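Long-range contact in envelopment polyprotein (Bovine Schmallenberg virus BH80/Germany/2011, PDB 7A56), which probably drives entry of the virus into host cells as a class II membrane fusion protein, here caught in its postfusion form: residues D33-L46 against F211-R225. Residues are numbered along the deposited sequence; the frame is centred on the assembly and turned at random.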
ATOM      1  N   ASP A  33      41.350  18.777  -6.982  1.00 36.33           N
ATOM      2  CA  ASP A  33      41.551  17.466  -6.372  1.00 35.82           C
ATOM      3  C   ASP A  33      40.227  16.730  -6.159  1.00 31.56           C
ATOM      4  O   ASP A  33      40.116  15.525  -6.440  1.00 30.58           O
ATOM      5  CB  ASP A  33      42.284  17.644  -5.048  1.00 32.92           C
ATOM      6  CG  ASP A  33      43.776  17.929  -5.237  1.00 39.38           C
ATOM      7  OD1 ASP A  33      44.304  17.813  -6.363  1.00 42.80           O
ATOM      8  OD2 ASP A  33      44.403  18.306  -4.249  1.00 39.17           O
ATOM      9  N   ILE A  34      39.233  17.413  -5.573  1.00 32.25           N
ATOM     10  CA  ILE A  34      37.899  16.809  -5.428  1.00 30.90           C
ATOM     11  C   ILE A  34      37.316  16.408  -6.778  1.00 31.11           C
ATOM     12  O   ILE A  34      36.780  15.304  -6.935  1.00 29.55           O
ATOM     13  CB  ILE A  34      36.946  17.756  -4.681  1.00 31.09           C
ATOM     14  CG1 ILE A  34      37.460  17.981  -3.267  1.00 34.52           C
ATOM     15  CG2 ILE A  34      35.498  17.176  -4.719  1.00 31.07           C
ATOM     16  CD1 ILE A  34      36.959  19.286  -2.562  1.00 35.03           C
ATOM     17  N   ALA A  35      37.336  17.323  -7.753  1.00 33.38           N
ATOM     18  CA  ALA A  35      36.739  17.016  -9.047  1.00 31.93           C
ATOM     19  C   ALA A  35      37.402  15.800  -9.653  1.00 34.05           C
ATOM     20  O   ALA A  35      36.728  14.923 -10.210  1.00 35.37           O
ATOM     21  CB  ALA A  35      36.859  18.206 -10.021  1.00 33.35           C
ATOM     22  N   ASN A  36      38.737  15.728  -9.544  1.00 32.60           N
ATOM     23  CA  ASN A  36      39.429  14.618 -10.175  1.00 36.56           C
ATOM     24  C   ASN A  36      39.097  13.301  -9.486  1.00 34.81           C
ATOM     25  O   ASN A  36      38.947  12.265 -10.143  1.00 39.31           O
ATOM     26  CB  ASN A  36      40.930  14.898 -10.153  1.00 43.19           C
ATOM     27  CG  ASN A  36      41.738  13.696 -10.509  1.00 47.71           C
ATOM     28  OD1 ASN A  36      41.733  13.260 -11.655  1.00 51.18           O
ATOM     29  ND2 ASN A  36      42.425  13.120  -9.519  1.00 48.53           N
ATOM     30  N   ASP A  37      39.017  13.324  -8.156  1.00 35.43           N
ATOM     31  CA  ASP A  37      38.634  12.151  -7.359  1.00 32.08           C
ATOM     32  C   ASP A  37      37.254  11.649  -7.762  1.00 33.05           C
ATOM     33  O   ASP A  37      37.029  10.445  -8.000  1.00 31.03           O
ATOM     34  CB  ASP A  37      38.658  12.598  -5.889  1.00 31.83           C
ATOM     35  CG  ASP A  37      38.575  11.469  -4.875  1.00 33.55           C
ATOM     36  OD1 ASP A  37      38.466  10.273  -5.233  1.00 31.58           O
ATOM     37  OD2 ASP A  37      38.585  11.804  -3.665  1.00 33.62           O
ATOM     38  N   LEU A  38      36.305  12.573  -7.834  1.00 31.55           N
ATOM     39  CA  LEU A  38      34.925  12.195  -8.178  1.00 28.45           C
ATOM     40  C   LEU A  38      34.846  11.639  -9.588  1.00 30.78           C
ATOM     41  O   LEU A  38      34.242  10.584  -9.831  1.00 30.50           O
ATOM     42  CB  LEU A  38      34.023  13.411  -7.998  1.00 25.85           C
ATOM     43  CG  LEU A  38      33.806  13.880  -6.533  1.00 28.86           C
ATOM     44  CD1 LEU A  38      32.885  15.081  -6.513  1.00 28.91           C
ATOM     45  CD2 LEU A  38      33.164  12.809  -5.654  1.00 28.36           C
ATOM     46  N   THR A  39      35.483  12.319 -10.529  1.00 35.36           N
ATOM     47  CA  THR A  39      35.450  11.860 -11.917  1.00 38.82           C
ATOM     48  C   THR A  39      36.107  10.497 -12.069  1.00 37.64           C
ATOM     49  O   THR A  39      35.670   9.678 -12.872  1.00 35.68           O
ATOM     50  CB  THR A  39      36.172  12.879 -12.807  1.00 47.20           C
ATOM     51  OG1 THR A  39      35.489  14.136 -12.731  1.00 49.39           O
ATOM     52  CG2 THR A  39      36.210  12.398 -14.241  1.00 50.38           C
ATOM     53  N   MET A  40      37.215  10.264 -11.362  1.00 39.32           N
ATOM     54  CA  MET A  40      37.899   8.978 -11.432  1.00 42.98           C
ATOM     55  C   MET A  40      37.087   7.876 -10.804  1.00 39.87           C
ATOM     56  O   MET A  40      37.281   6.702 -11.138  1.00 41.80           O
ATOM     57  CB  MET A  40      39.287   9.071 -10.725  1.00 51.84           C
ATOM     58  CG  MET A  40      40.365   9.844 -11.478  1.00 64.33           C
ATOM     59  SD  MET A  40      41.182   8.951 -12.841  1.00 81.53           S
ATOM     60  CE  MET A  40      40.120   9.372 -14.230  1.00 83.50           C
ATOM     61  N   HIS A  41      36.134   8.227  -9.935  1.00 34.57           N
ATOM     62  CA  HIS A  41      35.270   7.245  -9.332  1.00 31.63           C
ATOM     63  C   HIS A  41      33.863   7.280  -9.951  1.00 32.18           C
ATOM     64  O   HIS A  41      32.875   7.012  -9.286  1.00 36.15           O
ATOM     65  CB  HIS A  41      35.235   7.426  -7.821  1.00 29.41           C
ATOM     66  CG  HIS A  41      36.547   7.090  -7.173  1.00 34.26           C
ATOM     67  ND1 HIS A  41      37.523   8.034  -6.946  1.00 35.32           N
ATOM     68  CD2 HIS A  41      37.047   5.912  -6.725  1.00 34.67           C
ATOM     69  CE1 HIS A  41      38.571   7.458  -6.375  1.00 37.69           C
ATOM     70  NE2 HIS A  41      38.312   6.167  -6.241  1.00 38.12           N
ATOM     71  N   TYR A  42      33.800   7.607 -11.240  1.00 34.26           N
ATOM     72  CA  TYR A  42      32.645   7.435 -12.124  1.00 36.16           C
ATOM     73  C   TYR A  42      31.480   8.385 -11.830  1.00 33.99           C
ATOM     74  O   TYR A  42      30.373   8.136 -12.303  1.00 35.65           O
ATOM     75  CB  TYR A  42      32.151   5.966 -12.136  1.00 43.05           C
ATOM     76  CG  TYR A  42      33.202   5.016 -12.706  1.00 50.96           C
ATOM     77  CD1 TYR A  42      33.287   4.784 -14.076  1.00 56.11           C
ATOM     78  CD2 TYR A  42      34.139   4.378 -11.863  1.00 55.18           C
ATOM     79  CE1 TYR A  42      34.281   3.934 -14.609  1.00 60.80           C
ATOM     80  CE2 TYR A  42      35.118   3.532 -12.373  1.00 59.74           C
ATOM     81  CZ  TYR A  42      35.189   3.309 -13.753  1.00 63.54           C
ATOM     82  OH  TYR A  42      36.154   2.466 -14.277  1.00 70.24           O
ATOM     83  N   PHE A  43      31.691   9.485 -11.104  1.00 32.90           N
ATOM     84  CA  PHE A  43      30.684  10.542 -11.048  1.00 31.92           C
ATOM     85  C   PHE A  43      30.704  11.266 -12.384  1.00 33.54           C
ATOM     86  O   PHE A  43      31.763  11.432 -12.997  1.00 37.69           O
ATOM     87  CB  PHE A  43      30.982  11.568  -9.927  1.00 26.92           C
ATOM     88  CG  PHE A  43      30.725  11.067  -8.518  1.00 28.10           C
ATOM     89  CD1 PHE A  43      31.551  10.117  -7.941  1.00 28.20           C
ATOM     90  CD2 PHE A  43      29.702  11.602  -7.756  1.00 28.83           C
ATOM     91  CE1 PHE A  43      31.324   9.661  -6.656  1.00 29.37           C
ATOM     92  CE2 PHE A  43      29.459  11.156  -6.455  1.00 28.07           C
ATOM     93  CZ  PHE A  43      30.274  10.197  -5.903  1.00 30.14           C
ATOM     94  N   LYS A  44      29.519  11.709 -12.844  1.00 27.59           N
ATOM     95  CA  LYS A  44      29.398  12.376 -14.139  1.00 29.97           C
ATOM     96  C   LYS A  44      29.471  13.895 -13.956  1.00 29.89           C
ATOM     97  O   LYS A  44      28.677  14.438 -13.173  1.00 32.32           O
ATOM     98  CB  LYS A  44      28.040  12.012 -14.733  1.00 34.79           C
ATOM     99  CG  LYS A  44      27.977  10.530 -15.053  1.00 42.56           C
ATOM    100  CD  LYS A  44      26.590  10.080 -15.422  1.00 54.23           C
ATOM    101  CE  LYS A  44      26.646   8.748 -16.151  1.00 60.91           C
ATOM    102  NZ  LYS A  44      25.588   8.668 -17.212  1.00 67.08           N
ATOM    103  N   PRO A  45      30.307  14.631 -14.701  1.00 32.25           N
ATOM    104  CA  PRO A  45      30.338  16.105 -14.532  1.00 34.59           C
ATOM    105  C   PRO A  45      29.187  16.784 -15.280  1.00 33.61           C
ATOM    106  O   PRO A  45      28.928  16.494 -16.462  1.00 36.00           O
ATOM    107  CB  PRO A  45      31.705  16.519 -15.107  1.00 36.49           C
ATOM    108  CG  PRO A  45      32.373  15.283 -15.517  1.00 37.43           C
ATOM    109  CD  PRO A  45      31.339  14.210 -15.669  1.00 35.11           C
ATOM    110  N   LEU A  46      28.437  17.620 -14.558  1.00 31.46           N
ATOM    111  CA  LEU A  46      27.330  18.404 -15.141  1.00 32.41           C
ATOM    112  C   LEU A  46      27.687  19.894 -15.068  1.00 33.59           C
ATOM    113  O   LEU A  46      28.290  20.370 -14.088  1.00 36.33           O
ATOM    114  CB  LEU A  46      25.972  18.160 -14.445  1.00 30.25           C
ATOM    115  CG  LEU A  46      25.134  16.974 -14.966  1.00 35.76           C
ATOM    116  CD1 LEU A  46      25.952  15.732 -14.723  1.00 37.46           C
ATOM    117  CD2 LEU A  46      23.856  16.889 -14.153  1.00 33.72           C
ATOM    118  N   PHE A 211      28.909  17.062  -9.846  1.00 28.17           N
ATOM    119  CA  PHE A 211      29.332  15.690 -10.103  1.00 28.91           C
ATOM    120  C   PHE A 211      28.266  14.740  -9.592  1.00 25.86           C
ATOM    121  O   PHE A 211      28.011  14.671  -8.386  1.00 27.55           O
ATOM    122  CB  PHE A 211      30.694  15.423  -9.442  1.00 27.84           C
ATOM    123  CG  PHE A 211      31.773  16.311  -9.985  1.00 29.90           C
ATOM    124  CD1 PHE A 211      32.471  15.959 -11.143  1.00 30.29           C
ATOM    125  CD2 PHE A 211      32.044  17.542  -9.391  1.00 29.83           C
ATOM    126  CE1 PHE A 211      33.430  16.799 -11.667  1.00 34.60           C
ATOM    127  CE2 PHE A 211      33.029  18.377  -9.900  1.00 33.44           C
ATOM    128  CZ  PHE A 211      33.712  18.016 -11.053  1.00 33.98           C
ATOM    129  N   CYS A 212      27.632  14.005 -10.507  1.00 28.96           N
ATOM    130  CA  CYS A 212      26.377  13.353 -10.188  1.00 27.67           C
ATOM    131  C   CYS A 212      26.426  11.859 -10.454  1.00 26.86           C
ATOM    132  O   CYS A 212      27.186  11.396 -11.296  1.00 27.81           O
ATOM    133  CB  CYS A 212      25.219  13.931 -11.027  1.00 31.48           C
ATOM    134  SG  CYS A 212      25.052  15.697 -10.797  1.00 33.79           S
ATOM    135  N   SER A 213      25.589  11.123  -9.747  1.00 29.05           N
ATOM    136  CA  SER A 213      25.460   9.695 -10.041  1.00 29.20           C
ATOM    137  C   SER A 213      24.131   9.178  -9.515  1.00 27.64           C
ATOM    138  O   SER A 213      23.631   9.649  -8.471  1.00 27.11           O
ATOM    139  CB  SER A 213      26.630   8.926  -9.376  1.00 32.68           C
ATOM    140  OG  SER A 213      26.453   7.537  -9.581  1.00 35.53           O
ATOM    141  N   THR A 214      23.563   8.185 -10.221  1.00 26.84           N
ATOM    142  CA  THR A 214      22.435   7.487  -9.617  1.00 26.66           C
ATOM    143  C   THR A 214      22.993   6.729  -8.415  1.00 29.07           C
ATOM    144  O   THR A 214      24.185   6.415  -8.368  1.00 28.97           O
ATOM    145  CB  THR A 214      21.729   6.541 -10.629  1.00 32.84           C
ATOM    146  OG1 THR A 214      22.691   5.719 -11.251  1.00 37.09           O
ATOM    147  CG2 THR A 214      21.120   7.321 -11.729  1.00 31.68           C
ATOM    148  N   VAL A 215      22.155   6.514  -7.408  1.00 27.44           N
ATOM    149  CA  VAL A 215      22.556   5.785  -6.216  1.00 26.83           C
ATOM    150  C   VAL A 215      21.443   4.790  -5.898  1.00 28.13           C
ATOM    151  O   VAL A 215      20.265   5.151  -5.914  1.00 32.25           O
ATOM    152  CB  VAL A 215      22.835   6.738  -5.028  1.00 28.09           C
ATOM    153  CG1 VAL A 215      21.599   7.500  -4.601  1.00 27.34           C
ATOM    154  CG2 VAL A 215      23.472   5.996  -3.838  1.00 29.55           C
ATOM    155  N   ASP A 216      21.803   3.539  -5.649  1.00 28.61           N
ATOM    156  CA  ASP A 216      20.812   2.592  -5.160  1.00 33.22           C
ATOM    157  C   ASP A 216      21.364   1.847  -3.954  1.00 26.68           C
ATOM    158  O   ASP A 216      22.564   1.929  -3.632  1.00 24.98           O
ATOM    159  CB  ASP A 216      20.337   1.620  -6.247  1.00 46.76           C
ATOM    160  CG  ASP A 216      21.435   0.878  -6.882  1.00 59.77           C
ATOM    161  OD1 ASP A 216      22.227   0.241  -6.144  1.00 63.95           O
ATOM    162  OD2 ASP A 216      21.489   0.924  -8.136  1.00 70.91           O
ATOM    163  N   VAL A 217      20.454   1.151  -3.275  1.00 23.15           N
ATOM    164  CA  VAL A 217      20.680   0.726  -1.886  1.00 24.19           C
ATOM    165  C   VAL A 217      21.807  -0.307  -1.771  1.00 25.01           C
ATOM    166  O   VAL A 217      22.508  -0.341  -0.753  1.00 23.96           O
ATOM    167  CB  VAL A 217      19.341   0.222  -1.289  1.00 23.27           C
ATOM    168  CG1 VAL A 217      18.875  -1.052  -1.983  1.00 23.54           C
ATOM    169  CG2 VAL A 217      19.451  -0.100   0.262  1.00 19.81           C
ATOM    170  N   LEU A 218      22.055  -1.136  -2.802  1.00 22.29           N
ATOM    171  CA  LEU A 218      23.169  -2.096  -2.680  1.00 23.83           C
ATOM    172  C   LEU A 218      24.538  -1.501  -2.935  1.00 26.31           C
ATOM    173  O   LEU A 218      25.556  -2.152  -2.590  1.00 26.33           O
ATOM    174  CB  LEU A 218      22.988  -3.304  -3.652  1.00 28.28           C
ATOM    175  CG  LEU A 218      21.839  -4.308  -3.405  1.00 30.57           C
ATOM    176  CD1 LEU A 218      21.916  -5.450  -4.450  1.00 30.69           C
ATOM    177  CD2 LEU A 218      22.015  -4.903  -2.031  1.00 30.48           C
ATOM    178  N   GLN A 219      24.643  -0.304  -3.532  1.00 28.19           N
ATOM    179  CA  GLN A 219      25.976   0.188  -3.926  1.00 31.40           C
ATOM    180  C   GLN A 219      26.226   1.650  -3.569  1.00 28.65           C
ATOM    181  O   GLN A 219      25.885   2.569  -4.340  1.00 27.02           O
ATOM    182  CB  GLN A 219      26.226  -0.037  -5.411  1.00 36.35           C
ATOM    183  CG  GLN A 219      26.394  -1.503  -5.754  1.00 41.12           C
ATOM    184  CD  GLN A 219      27.591  -2.219  -5.110  1.00 45.15           C
ATOM    185  OE1 GLN A 219      28.564  -1.604  -4.594  1.00 44.27           O
ATOM    186  NE2 GLN A 219      27.536  -3.562  -5.166  1.00 47.51           N
ATOM    187  N   PRO A 220      26.787   1.899  -2.389  1.00 29.35           N
ATOM    188  CA  PRO A 220      27.155   3.273  -2.003  1.00 25.97           C
ATOM    189  C   PRO A 220      28.109   3.889  -3.008  1.00 24.31           C
ATOM    190  O   PRO A 220      28.823   3.184  -3.731  1.00 23.87           O
ATOM    191  CB  PRO A 220      27.850   3.077  -0.651  1.00 25.45           C
ATOM    192  CG  PRO A 220      27.240   1.819  -0.078  1.00 27.01           C
ATOM    193  CD  PRO A 220      27.069   0.929  -1.298  1.00 29.52           C
ATOM    194  N   LEU A 221      28.151   5.218  -3.016  1.00 24.02           N
ATOM    195  CA  LEU A 221      29.041   5.949  -3.909  1.00 24.84           C
ATOM    196  C   LEU A 221      30.346   6.217  -3.169  1.00 25.16           C
ATOM    197  O   LEU A 221      30.349   6.838  -2.093  1.00 25.19           O
ATOM    198  CB  LEU A 221      28.383   7.250  -4.387  1.00 26.61           C
ATOM    199  CG  LEU A 221      26.957   7.086  -5.067  1.00 28.53           C
ATOM    200  CD1 LEU A 221      26.493   8.501  -5.431  1.00 29.69           C
ATOM    201  CD2 LEU A 221      27.005   6.235  -6.281  1.00 30.44           C
ATOM    202  N   ILE A 222      31.439   5.696  -3.693  1.00 24.89           N
ATOM    203  CA  ILE A 222      32.719   5.733  -2.962  1.00 27.48           C
ATOM    204  C   ILE A 222      33.738   6.484  -3.792  1.00 29.91           C
ATOM    205  O   ILE A 222      34.034   6.073  -4.918  1.00 33.79           O
ATOM    206  CB  ILE A 222      33.260   4.321  -2.649  1.00 32.92           C
ATOM    207  CG1 ILE A 222      32.270   3.495  -1.819  1.00 33.70           C
ATOM    208  CG2 ILE A 222      34.676   4.377  -1.968  1.00 31.63           C
ATOM    209  CD1 ILE A 222      31.870   4.107  -0.457  1.00 34.17           C
ATOM    210  N   SER A 223      34.325   7.541  -3.216  1.00 29.32           N
ATOM    211  CA  SER A 223      35.546   8.143  -3.715  1.00 30.42           C
ATOM    212  C   SER A 223      36.496   8.238  -2.527  1.00 29.70           C
ATOM    213  O   SER A 223      36.130   7.863  -1.397  1.00 28.00           O
ATOM    214  CB  SER A 223      35.289   9.525  -4.346  1.00 30.10           C
ATOM    215  OG  SER A 223      34.837  10.463  -3.360  1.00 29.22           O
ATOM    216  N   ASP A 224      37.701   8.768  -2.758  1.00 29.72           N
ATOM    217  CA  ASP A 224      38.664   8.850  -1.658  1.00 32.07           C
ATOM    218  C   ASP A 224      38.220   9.858  -0.610  1.00 31.16           C
ATOM    219  O   ASP A 224      38.283   9.582   0.590  1.00 32.33           O
ATOM    220  CB  ASP A 224      40.055   9.209  -2.190  1.00 34.57           C
ATOM    221  CG  ASP A 224      40.618   8.121  -3.073  1.00 38.44           C
ATOM    222  OD1 ASP A 224      40.266   6.942  -2.855  1.00 40.90           O
ATOM    223  OD2 ASP A 224      41.372   8.431  -3.991  1.00 42.82           O
ATOM    224  N   ARG A 225      37.750  11.027  -1.043  1.00 27.93           N
ATOM    225  CA  ARG A 225      37.374  12.092  -0.114  1.00 26.09           C
ATOM    226  C   ARG A 225      35.909  12.071   0.309  1.00 25.49           C
ATOM    227  O   ARG A 225      35.575  12.538   1.424  1.00 28.84           O
ATOM    228  CB  ARG A 225      37.674  13.444  -0.771  1.00 22.26           C
ATOM    229  CG  ARG A 225      39.181  13.676  -0.977  1.00 24.62           C
ATOM    230  CD  ARG A 225      39.408  14.735  -2.045  1.00 29.60           C
ATOM    231  NE  ARG A 225      40.831  14.976  -2.182  1.00 28.94           N
ATOM    232  CZ  ARG A 225      41.654  14.198  -2.880  1.00 29.25           C
ATOM    233  NH1 ARG A 225      41.180  13.155  -3.539  1.00 29.65           N
ATOM    234  NH2 ARG A 225      42.971  14.480  -2.922  1.00 34.49           N
TER
HETATM  235  O   HOH W   1      43.738  17.304  -1.819  1.00 42.43           O
HETATM  236  O   HOH W   2      40.609   4.520  -4.846  1.00 64.16           O
HETATM  237  O   HOH W   3      27.784   7.195 -12.581  1.00 56.61           O
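With CG of Asp37 anti to the backbone N (chi1 -168°), its carboxylate reaches the loop Ser223-Arg225, while the Arg225 chain, extended from CG to NE, passes obliquely across Asp37 and Ile34 and brings NH1 over the carboxylate. Asp37 OD1 takes the Asp224 N-H at 3.0 Å on its syn lone pair; OD2 takes Arg225 N likewise, and Arg225 NH1 at 2.9 Å from above the carboxylate plane. This salt bridge joins two planes 79° apart, and the three bonds should fix the carboxylate's rotation. Water 1 links Arg225 NH2 to Asp33 OD2. The His41 ring lays one face over Ser223 CA, a CH-pi contact of 3.8 Å to the centroid, its ND1 tied to Asp37 O. Here helix 23-40 ends in a Schellman motif, Tyr42 at C-prime with positive phi, and the chain turns into strand 44-46, which pairs antiparallel with strand 209-214: Lys44 and Cys212 form the hydrogen-bonded pair, Lys44 N to Cys212 O being 2.8 Å and nearly straight (178°). From strand 209-214 the Phe211 ring lies between helix 23-40 and strand 44-46, meeting Ala35 CB at CZ (3.3 Å) and Pro45 CB at CE1; Leu38 CD1 packs on Phe211 CB and the root of the ring at CG. Phe43 lies with Leu38 CD2 over the centre of one ring face and sets CZ against Leu221 CB at 3.8 Å. Leu46 CD2 rests on Cys212 SG, half of the disulfide to Cys203.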